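Local coordinates for protein probable ferredoxin-dependent nitrite reductase NirA (Mycobacterium tuberculosis, PDB 1ZJ8) that probably catalyses the six-electron reduction of sulfite to sulfide with electrons from ferredoxin, using a siroheme and a [4Fe-4S] cluster, at residues Thr135-His147 against Arg383-Leu395. Sequence-based numbering, arbitrary orientation.
With SRM (siroheme), chain E.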
loop_
_atom_site.group_PDB
_atom_site.type_symbol
_atom_site.label_atom_id
_atom_site.label_comp_id
_atom_site.label_asym_id
_atom_site.label_seq_id
_atom_site.Cartn_x
_atom_site.Cartn_y
_atom_site.Cartn_z
ATOM N N THR A 135 -17.829 -5.011 -5.915
ATOM C CA THR A 135 -16.698 -4.163 -5.599
ATOM C C THR A 135 -15.447 -5.029 -5.404
ATOM O O THR A 135 -15.485 -6.061 -4.727
ATOM C CB THR A 135 -16.946 -3.316 -4.306
ATOM O OG1 THR A 135 -17.164 -4.182 -3.175
ATOM C CG2 THR A 135 -18.142 -2.393 -4.495
ATOM N N ALA A 136 -14.347 -4.579 -5.998
ATOM C CA ALA A 136 -13.036 -5.190 -5.812
ATOM C C ALA A 136 -11.976 -4.194 -6.257
ATOM O O ALA A 136 -11.937 -3.834 -7.424
ATOM C CB ALA A 136 -12.944 -6.450 -6.634
ATOM N N ASP A 137 -11.152 -3.722 -5.325
ATOM C CA ASP A 137 -10.119 -2.727 -5.634
ATOM C C ASP A 137 -8.747 -3.211 -5.167
ATOM O O ASP A 137 -8.598 -3.614 -4.007
ATOM C CB ASP A 137 -10.449 -1.385 -4.985
ATOM C CG ASP A 137 -11.770 -0.799 -5.480
ATOM O OD1 ASP A 137 -12.122 -1.048 -6.665
ATOM O OD2 ASP A 137 -12.459 -0.097 -4.680
ATOM N N ILE A 138 -7.762 -3.188 -6.073
ATOM C CA ILE A 138 -6.424 -3.678 -5.760
ATOM C C ILE A 138 -5.736 -2.568 -5.069
ATOM O O ILE A 138 -5.566 -1.508 -5.641
ATOM C CB ILE A 138 -5.540 -4.030 -6.987
ATOM C CG1 ILE A 138 -5.902 -5.391 -7.557
ATOM C CG2 ILE A 138 -4.055 -4.094 -6.607
ATOM C CD1 ILE A 138 -7.020 -5.297 -8.569
ATOM N N SER A 139 -5.303 -2.843 -3.851
ATOM C CA SER A 139 -4.621 -1.885 -3.032
ATOM C C SER A 139 -3.147 -1.771 -3.478
ATOM O O SER A 139 -2.634 -2.630 -4.208
ATOM C CB SER A 139 -4.735 -2.386 -1.600
ATOM O OG SER A 139 -3.732 -3.351 -1.307
ATOM N N ASP A 140 -2.469 -0.711 -3.037
ATOM C CA ASP A 140 -1.059 -0.516 -3.350
ATOM C C ASP A 140 -0.116 -1.224 -2.347
ATOM O O ASP A 140 1.046 -0.856 -2.224
ATOM C CB ASP A 140 -0.780 0.980 -3.428
ATOM C CG ASP A 140 -0.853 1.651 -2.081
ATOM O OD1 ASP A 140 -0.974 0.915 -1.098
ATOM O OD2 ASP A 140 -0.765 2.902 -1.998
ATOM N N ARG A 141 -0.632 -2.215 -1.615
ATOM C CA ARG A 141 0.185 -3.157 -0.839
ATOM C C ARG A 141 -0.154 -4.591 -1.256
ATOM O O ARG A 141 -0.017 -5.506 -0.465
ATOM C CB ARG A 141 -0.066 -3.026 0.674
ATOM C CG ARG A 141 0.549 -1.830 1.383
ATOM C CD ARG A 141 0.605 -2.060 2.896
ATOM N NE ARG A 141 1.723 -2.931 3.317
ATOM C CZ ARG A 141 3.012 -2.555 3.363
ATOM N NH1 ARG A 141 3.374 -1.325 3.026
ATOM N NH2 ARG A 141 3.947 -3.408 3.759
ATOM N N GLN A 142 -0.629 -4.764 -2.489
ATOM C CA GLN A 142 -0.834 -6.084 -3.142
ATOM C C GLN A 142 -2.052 -6.871 -2.618
ATOM O O GLN A 142 -2.209 -8.046 -2.945
ATOM C CB GLN A 142 0.449 -6.933 -3.122
ATOM C CG GLN A 142 1.692 -6.192 -3.630
ATOM C CD GLN A 142 2.960 -7.063 -3.643
ATOM O OE1 GLN A 142 3.806 -6.981 -2.730
ATOM N NE2 GLN A 142 3.103 -7.887 -4.693
ATOM N N ASN A 143 -2.924 -6.202 -1.859
ATOM C CA ASN A 143 -4.219 -6.760 -1.437
ATOM C C ASN A 143 -5.420 -6.398 -2.352
ATOM O O ASN A 143 -5.350 -5.500 -3.197
ATOM C CB ASN A 143 -4.528 -6.285 -0.015
ATOM C CG ASN A 143 -3.537 -6.819 1.006
ATOM O OD1 ASN A 143 -2.976 -7.902 0.820
ATOM N ND2 ASN A 143 -3.322 -6.063 2.093
ATOM N N VAL A 144 -6.516 -7.126 -2.179
ATOM C CA VAL A 144 -7.811 -6.677 -2.653
ATOM C C VAL A 144 -8.638 -6.303 -1.465
ATOM O O VAL A 144 -8.485 -6.880 -0.392
ATOM C CB VAL A 144 -8.606 -7.734 -3.406
ATOM C CG1 VAL A 144 -8.067 -7.889 -4.792
ATOM C CG2 VAL A 144 -8.586 -9.044 -2.669
ATOM N N GLN A 145 -9.522 -5.337 -1.679
ATOM C CA GLN A 145 -10.473 -4.919 -0.683
ATOM C C GLN A 145 -11.864 -4.980 -1.243
ATOM O O GLN A 145 -12.101 -4.562 -2.397
ATOM C CB GLN A 145 -10.199 -3.487 -0.265
ATOM C CG GLN A 145 -8.946 -3.321 0.520
ATOM C CD GLN A 145 -8.886 -1.982 1.200
ATOM O OE1 GLN A 145 -8.143 -1.808 2.142
ATOM N NE2 GLN A 145 -9.680 -1.026 0.730
ATOM N N TYR A 146 -12.777 -5.490 -0.416
ATOM C CA TYR A 146 -14.201 -5.587 -0.746
ATOM C C TYR A 146 -14.923 -4.474 -0.009
ATOM O O TYR A 146 -14.407 -3.989 0.987
ATOM C CB TYR A 146 -14.748 -6.916 -0.248
ATOM C CG TYR A 146 -14.184 -8.181 -0.877
ATOM C CD1 TYR A 146 -14.361 -8.451 -2.228
ATOM C CD2 TYR A 146 -13.531 -9.142 -0.102
ATOM C CE1 TYR A 146 -13.887 -9.647 -2.807
ATOM C CE2 TYR A 146 -13.046 -10.348 -0.663
ATOM C CZ TYR A 146 -13.233 -10.595 -2.024
ATOM O OH TYR A 146 -12.774 -11.766 -2.625
ATOM N N HIS A 147 -16.088 -4.046 -0.488
ATOM C CA HIS A 147 -16.946 -3.121 0.283
ATOM C C HIS A 147 -18.402 -3.604 0.278
ATOM O O HIS A 147 -18.717 -4.618 -0.357
ATOM C CB HIS A 147 -16.847 -1.703 -0.266
ATOM C CG HIS A 147 -15.616 -0.974 0.156
ATOM N ND1 HIS A 147 -14.573 -0.715 -0.702
ATOM C CD2 HIS A 147 -15.269 -0.425 1.342
ATOM C CE1 HIS A 147 -13.634 -0.038 -0.066
ATOM N NE2 HIS A 147 -14.030 0.148 1.180
ATOM N N ARG A 383 -0.341 -18.598 -12.181
ATOM C CA ARG A 383 0.229 -17.561 -11.294
ATOM C C ARG A 383 -0.009 -16.128 -11.760
ATOM O O ARG A 383 0.363 -15.760 -12.877
ATOM C CB ARG A 383 1.748 -17.671 -11.166
ATOM C CG ARG A 383 2.308 -18.974 -10.680
ATOM C CD ARG A 383 3.587 -19.252 -11.457
ATOM N NE ARG A 383 4.835 -19.061 -10.718
ATOM C CZ ARG A 383 6.040 -18.966 -11.284
ATOM N NH1 ARG A 383 6.187 -18.987 -12.596
ATOM N NH2 ARG A 383 7.114 -18.832 -10.522
ATOM N N ILE A 384 -0.554 -15.326 -10.850
ATOM C CA ILE A 384 -0.788 -13.908 -11.037
ATOM C C ILE A 384 -0.358 -13.213 -9.739
ATOM O O ILE A 384 -0.419 -13.809 -8.651
ATOM C CB ILE A 384 -2.281 -13.629 -11.359
ATOM C CG1 ILE A 384 -2.586 -12.128 -11.353
ATOM C CG2 ILE A 384 -3.218 -14.292 -10.342
ATOM C CD1 ILE A 384 -3.970 -11.771 -11.939
ATOM N N ARG A 385 0.098 -11.971 -9.865
ATOM C CA ARG A 385 0.533 -11.176 -8.728
ATOM C C ARG A 385 -0.124 -9.797 -8.736
ATOM O O ARG A 385 -0.207 -9.156 -9.798
ATOM C CB ARG A 385 2.053 -10.974 -8.791
ATOM C CG ARG A 385 2.902 -12.110 -8.201
ATOM C CD ARG A 385 3.295 -13.125 -9.250
ATOM N NE ARG A 385 3.751 -14.387 -8.666
ATOM C CZ ARG A 385 5.007 -14.661 -8.306
ATOM N NH1 ARG A 385 5.988 -13.784 -8.451
ATOM N NH2 ARG A 385 5.287 -15.854 -7.816
ATOM N N PHE A 386 -0.554 -9.317 -7.572
ATOM C CA PHE A 386 -0.906 -7.908 -7.443
ATOM C C PHE A 386 0.358 -7.084 -7.157
ATOM O O PHE A 386 1.321 -7.623 -6.627
ATOM C CB PHE A 386 -1.930 -7.693 -6.312
ATOM C CG PHE A 386 -3.268 -8.405 -6.514
ATOM C CD1 PHE A 386 -3.890 -8.440 -7.765
ATOM C CD2 PHE A 386 -3.921 -8.992 -5.432
ATOM C CE1 PHE A 386 -5.124 -9.096 -7.948
ATOM C CE2 PHE A 386 -5.143 -9.633 -5.601
ATOM C CZ PHE A 386 -5.750 -9.685 -6.869
ATOM N N THR A 387 0.319 -5.785 -7.463
ATOM C CA THR A 387 1.507 -4.894 -7.493
ATOM C C THR A 387 1.439 -3.861 -6.375
ATOM O O THR A 387 0.366 -3.442 -5.978
ATOM C CB THR A 387 1.579 -4.147 -8.867
ATOM O OG1 THR A 387 1.617 -5.120 -9.913
ATOM C CG2 THR A 387 2.801 -3.233 -9.042
ATOM N N PRO A 388 2.586 -3.469 -5.810
ATOM C CA PRO A 388 2.513 -2.307 -4.911
ATOM C C PRO A 388 2.201 -0.962 -5.580
ATOM O O PRO A 388 2.308 0.069 -4.925
ATOM C CB PRO A 388 3.893 -2.298 -4.231
ATOM C CG PRO A 388 4.488 -3.685 -4.512
ATOM C CD PRO A 388 3.930 -4.089 -5.827
ATOM N N TYR A 389 1.775 -0.967 -6.840
ATOM C CA TYR A 389 1.359 0.255 -7.539
ATOM C C TYR A 389 -0.048 0.097 -8.099
ATOM O O TYR A 389 -0.420 0.768 -9.075
ATOM C CB TYR A 389 2.390 0.621 -8.602
ATOM C CG TYR A 389 3.668 1.103 -7.942
ATOM C CD1 TYR A 389 4.700 0.213 -7.647
ATOM C CD2 TYR A 389 3.813 2.442 -7.543
ATOM C CE1 TYR A 389 5.843 0.644 -7.004
ATOM C CE2 TYR A 389 4.957 2.877 -6.908
ATOM C CZ TYR A 389 5.966 1.979 -6.643
ATOM O OH TYR A 389 7.114 2.394 -6.004
ATOM N N GLN A 390 -0.807 -0.794 -7.440
ATOM C CA GLN A 390 -2.220 -1.065 -7.702
ATOM C C GLN A 390 -2.457 -1.649 -9.098
ATOM O O GLN A 390 -3.429 -1.294 -9.786
ATOM C CB GLN A 390 -3.078 0.188 -7.522
ATOM C CG GLN A 390 -2.825 0.980 -6.280
ATOM C CD GLN A 390 -3.510 2.329 -6.344
ATOM O OE1 GLN A 390 -3.472 3.006 -7.380
ATOM N NE2 GLN A 390 -4.152 2.727 -5.248
ATOM N N LYS A 391 -1.563 -2.545 -9.501
ATOM C CA LYS A 391 -1.594 -3.156 -10.823
ATOM C C LYS A 391 -1.601 -4.662 -10.680
ATOM O O LYS A 391 -1.503 -5.187 -9.569
ATOM C CB LYS A 391 -0.405 -2.660 -11.649
ATOM C CG LYS A 391 -0.622 -1.218 -12.211
ATOM C CD LYS A 391 0.352 -0.178 -11.680
ATOM C CE LYS A 391 0.011 1.270 -12.126
ATOM N NZ LYS A 391 -0.906 2.068 -11.264
ATOM N N LEU A 392 -1.763 -5.379 -11.785
ATOM C CA LEU A 392 -1.610 -6.835 -11.723
ATOM C C LEU A 392 -0.800 -7.400 -12.867
ATOM O O LEU A 392 -0.900 -6.934 -13.997
ATOM C CB LEU A 392 -2.960 -7.561 -11.616
ATOM C CG LEU A 392 -4.255 -6.869 -12.019
ATOM C CD1 LEU A 392 -5.428 -7.874 -11.984
ATOM C CD2 LEU A 392 -4.569 -5.701 -11.107
ATOM N N VAL A 393 -0.012 -8.426 -12.552
ATOM C CA VAL A 393 0.765 -9.115 -13.570
ATOM C C VAL A 393 0.547 -10.625 -13.546
ATOM O O VAL A 393 0.516 -11.239 -12.482
ATOM C CB VAL A 393 2.272 -8.696 -13.530
ATOM C CG1 VAL A 393 2.586 -7.886 -12.288
ATOM C CG2 VAL A 393 3.204 -9.885 -13.688
ATOM N N ILE A 394 0.390 -11.194 -14.743
ATOM C CA ILE A 394 0.206 -12.636 -14.971
ATOM C C ILE A 394 1.503 -13.273 -15.453
ATOM O O ILE A 394 2.073 -12.798 -16.420
ATOM C CB ILE A 394 -0.800 -12.908 -16.123
ATOM C CG1 ILE A 394 -2.003 -11.955 -16.101
ATOM C CG2 ILE A 394 -1.288 -14.358 -16.086
ATOM C CD1 ILE A 394 -2.944 -12.183 -14.965
ATOM N N LEU A 395 1.940 -14.370 -14.838
ATOM C CA LEU A 395 3.162 -15.052 -15.276
ATOM C C LEU A 395 2.903 -16.261 -16.196
ATOM O O LEU A 395 1.765 -16.693 -16.375
ATOM C CB LEU A 395 3.951 -15.504 -14.050
ATOM C CG LEU A 395 4.110 -14.511 -12.915
ATOM C CD1 LEU A 395 4.962 -15.133 -11.852
ATOM C CD2 LEU A 395 4.738 -13.247 -13.414
HETATM FE FE SRM E . -4.004 3.047 4.692
HETATM C CHA SRM E . -6.042 4.076 7.234
HETATM C CHB SRM E . -6.667 2.807 2.675
HETATM C CHC SRM E . -2.064 2.022 2.289
HETATM C CHD SRM E . -1.554 5.233 5.766
HETATM N NA SRM E . -5.980 3.186 4.966
HETATM C C1A SRM E . -6.647 3.493 6.101
HETATM C C2A SRM E . -8.106 3.159 6.053
HETATM C CMA SRM E . -8.340 1.836 6.714
HETATM C CDA SRM E . -8.973 4.269 6.579
HETATM C CEA SRM E . -9.580 4.154 7.941
HETATM O O3A SRM E . -8.831 4.084 8.921
HETATM O O4A SRM E . -10.811 4.121 8.092
HETATM C C3A SRM E . -8.312 3.072 4.579
HETATM C CAA SRM E . -9.241 1.989 4.146
HETATM C CBA SRM E . -10.584 2.669 4.131
HETATM C CCA SRM E . -11.466 2.084 3.076
HETATM O O1A SRM E . -10.970 1.792 1.967
HETATM O O2A SRM E . -12.675 1.886 3.351
HETATM C C4A SRM E . -6.925 2.997 4.038
HETATM N NB SRM E . -4.349 2.376 2.877
HETATM C C1B SRM E . -5.479 2.281 2.173
HETATM C C2B SRM E . -5.354 1.565 0.857
HETATM C CMB SRM E . -6.511 0.665 0.526
HETATM C CDB SRM E . -5.253 2.608 -0.206
HETATM C CEB SRM E . -5.132 2.160 -1.619
HETATM O O3B SRM E . -6.036 2.349 -2.462
HETATM O O4B SRM E . -4.091 1.581 -1.928
HETATM C C3B SRM E . -4.026 0.874 1.081
HETATM C CAB SRM E . -4.217 -0.459 1.757
HETATM C CBB SRM E . -3.086 -1.399 1.472
HETATM C CCB SRM E . -3.195 -2.620 2.340
HETATM O O1B SRM E . -3.611 -3.682 1.884
HETATM O O2B SRM E . -2.842 -2.597 3.515
HETATM C C4B SRM E . -3.429 1.779 2.125
HETATM N NC SRM E . -2.259 3.607 4.079
HETATM C C1C SRM E . -1.517 2.943 3.169
HETATM C C2C SRM E . -0.278 3.523 2.932
HETATM C CDC SRM E . 0.705 3.258 1.841
HETATM C CEC SRM E . 1.722 2.191 1.964
HETATM O O3C SRM E . 1.659 1.371 2.908
HETATM O O4C SRM E . 2.608 2.192 1.097
HETATM C C3C SRM E . -0.192 4.469 3.909
HETATM C CAC SRM E . 1.039 5.311 3.994
HETATM C CBC SRM E . 2.350 4.704 4.447
HETATM C CCC SRM E . 2.345 4.604 5.962
HETATM O O1C SRM E . 1.605 3.767 6.546
HETATM O O2C SRM E . 3.088 5.405 6.585
HETATM C C4C SRM E . -1.360 4.459 4.627
HETATM N ND SRM E . -3.709 4.123 6.381
HETATM C C1D SRM E . -2.748 5.054 6.487
HETATM C C2D SRM E . -3.096 5.954 7.511
HETATM C CAD SRM E . -2.061 6.706 8.329
HETATM C CBD SRM E . -1.574 6.094 9.606
HETATM C CCD SRM E . -0.463 6.683 10.428
HETATM O O1D SRM E . 0.585 6.006 10.526
HETATM O O2D SRM E . -0.584 7.806 10.986
HETATM C C3D SRM E . -4.311 5.523 8.017
HETATM C CDD SRM E . -4.857 5.873 9.374
HETATM C CED SRM E . -4.361 5.234 10.652
HETATM O O3D SRM E . -3.654 4.226 10.633
HETATM O O4D SRM E . -4.653 5.706 11.760
HETATM C C4D SRM E . -4.677 4.388 7.310
#
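Gln142 lies along Pro388 and reaches the backbone of Phe386, joining two beta-hairpins, 135-147 and 383-395, that meet loop to loop. Each belongs to one of the two ferredoxin-like half domains of the nitrite and sulfite reductase fold. Start at Gln142 CB, which rests against the carbonyl of Phe386. Gln142 CG, anti to its own carbonyl carbon (chi1 -50°), packs on the Thr387-Pro388 peptide, 3.6 Å from Pro388 N. CD continues past Pro388 CG, and at the tip the amide divides its work: Gln142 NE2 gives a nearly straight hydrogen bond to Phe386 O (2.6 Å, 167°), while OE1 accepts one from the backbone N of Gly181. With both ends gripped, the amide's rotation is set.

Between the strands next to the loops the packing is apolar. Ile138 CG1 sits over one face of the Phe386 ring, 4.0 Å from its centroid, a CH-pi contact, while Gln142 O lies at the ring's edge. Val144 CG1 reaches Phe386 CE2, and Ile138 CD1 touches Leu392 CD2 at 3.6 Å.

The first hairpin also lines part of the siroheme pocket: Asp140 N, Arg141 NH1 and His147 NE2 all donate to its carboxylates. From the second hairpin, Gln390 brings its CG to within 3.5 Å of Asp140 CB, and its NE2 is hydrogen-bonded to O of Ala427, the residue before Cys428 of the [4Fe-4S] cluster pocket.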